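Local atomic coordinates of uncharacterized protein (Bacteroides uniformis, PDB entry 4JPQ), a protein that is of unknown function but probably binds carbohydrate through a β-rich domain of the carbohydrate-binding family 9 type. Residues 21-24 and 25-29. Numbering follows the deposited sequence. Where two conformers were deposited one is given.
Sequences EAVP and SLLDG
Val23 and Leu27, one helical turn apart, lie side by side, point the same way and share the inward face of a short helix. CG1 of Val23 stands anti to the backbone N (chi1 171°), which turns this methyl alongside the leucine, where it meets CD1 of Leu27 at 3.5 Å. In Leu27 it is the carbonyl carbon that CG stands anti to (chi1 -62°), and this brings the leucine branch back toward Val23 CG1. Beneath the pair, Leu27 N donates to Val23 O at 2.9 Å. Two further i to i+4 bonds frame this one: Leu26 N reaches Ala22 O at 3.2 Å, and Asp28 N reaches Pro24 O at 3.0 Å. Pro24 has no amide hydrogen to donate, but its oxygen still accepts.

The solvent side is looser. Ala22, Ser25 and Gly29 are exposed, the last two linked by the hydrogen bond from Gly29 N to Ser25 O (2.9 Å). The carboxylate of Asp28, also exposed, stays near Pro24 O, with OD1 in a salt bridge to Arg54 of strand 50-57.

The strands receive the apolar face: Val23 rests on Val158 and Val160 of strand 152-162, Pro24 reaches His65 of strand 61-70, and Leu27 packs against His65 and against Ala56 of strand 50-57. Replacing Leu27 by alanine removes the branch that meets Val23 CG1, His65 and Ala56, and is likely to leave a gap between the helix and these strands. Helix 23-29 is thus laid across three strands of the β-rich domain.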
loop_
_atom_site.group_PDB
_atom_site.type_symbol
_atom_site.label_atom_id
_atom_site.label_comp_id
_atom_site.label_asym_id
_atom_site.label_seq_id
_atom_site.Cartn_x
_atom_site.Cartn_y
_atom_site.Cartn_z
ATOM N N GLU A 21 -12.411 1.611 -9.365
ATOM C CA GLU A 21 -12.276 1.410 -10.830
ATOM C C GLU A 21 -12.028 2.726 -11.578
ATOM O O GLU A 21 -11.296 2.747 -12.583
ATOM C CB GLU A 21 -13.507 0.692 -11.433
ATOM C CG GLU A 21 -13.276 0.102 -12.839
ATOM C CD GLU A 21 -14.522 -0.524 -13.463
ATOM O OE1 GLU A 21 -15.589 0.125 -13.435
ATOM O OE2 GLU A 21 -14.436 -1.650 -14.014
ATOM N N ALA A 22 -12.608 3.814 -11.070
ATOM C CA ALA A 22 -12.473 5.153 -11.649
ATOM C C ALA A 22 -11.180 5.900 -11.324
ATOM O O ALA A 22 -10.884 6.889 -11.987
ATOM C CB ALA A 22 -13.651 6.015 -11.214
ATOM N N VAL A 23 -10.404 5.439 -10.347
ATOM C CA VAL A 23 -9.204 6.179 -9.912
ATOM C C VAL A 23 -8.095 6.364 -10.963
ATOM O O VAL A 23 -7.518 7.441 -11.032
ATOM C CB VAL A 23 -8.644 5.610 -8.580
ATOM C CG1 VAL A 23 -7.289 6.189 -8.195
ATOM C CG2 VAL A 23 -9.638 5.858 -7.458
ATOM N N PRO A 24 -7.773 5.327 -11.753
ATOM C CA PRO A 24 -6.690 5.504 -12.742
ATOM C C PRO A 24 -6.952 6.630 -13.731
ATOM O O PRO A 24 -6.027 7.387 -14.068
ATOM C CB PRO A 24 -6.624 4.138 -13.427
ATOM C CG PRO A 24 -7.011 3.199 -12.338
ATOM C CD PRO A 24 -8.135 3.906 -11.621
ATOM N N SER A 25 -8.195 6.723 -14.180
ATOM C CA SER A 25 -8.632 7.804 -15.068
ATOM C C SER A 25 -8.544 9.169 -14.378
ATOM O O SER A 25 -8.043 10.127 -14.949
ATOM C CB SER A 25 -10.071 7.566 -15.485
ATOM O OG SER A 25 -10.586 8.680 -16.168
ATOM N N LEU A 26 -9.012 9.231 -13.139
ATOM C CA LEU A 26 -8.954 10.461 -12.343
ATOM C C LEU A 26 -7.523 10.971 -12.218
ATOM O O LEU A 26 -7.264 12.162 -12.416
ATOM C CB LEU A 26 -9.526 10.221 -10.944
ATOM C CG LEU A 26 -9.653 11.409 -10.003
ATOM C CD1 LEU A 26 -10.575 12.453 -10.594
ATOM C CD2 LEU A 26 -10.184 10.957 -8.660
ATOM N N LEU A 27 -6.609 10.052 -11.915
ATOM C CA LEU A 27 -5.204 10.379 -11.733
ATOM C C LEU A 27 -4.519 10.793 -13.031
ATOM O O LEU A 27 -3.718 11.744 -13.016
ATOM C CB LEU A 27 -4.479 9.243 -11.024
ATOM C CG LEU A 27 -4.998 8.946 -9.597
ATOM C CD1 LEU A 27 -4.276 7.737 -9.049
ATOM C CD2 LEU A 27 -4.829 10.106 -8.625
ATOM N N ASP A 28 -4.837 10.113 -14.140
ATOM C CA ASP A 28 -4.301 10.509 -15.465
ATOM C C ASP A 28 -4.836 11.893 -15.865
ATOM O O ASP A 28 -4.119 12.672 -16.508
ATOM C CB ASP A 28 -4.633 9.482 -16.558
ATOM C CG ASP A 28 -3.860 8.179 -16.419
ATOM O OD1 ASP A 28 -2.911 8.082 -15.611
ATOM O OD2 ASP A 28 -4.209 7.218 -17.137
ATOM N N GLY A 29 -6.083 12.178 -15.471
ATOM C CA GLY A 29 -6.736 13.464 -15.713
ATOM C C GLY A 29 -6.075 14.624 -15.007
ATOM O O GLY A 29 -6.089 15.749 -15.527
#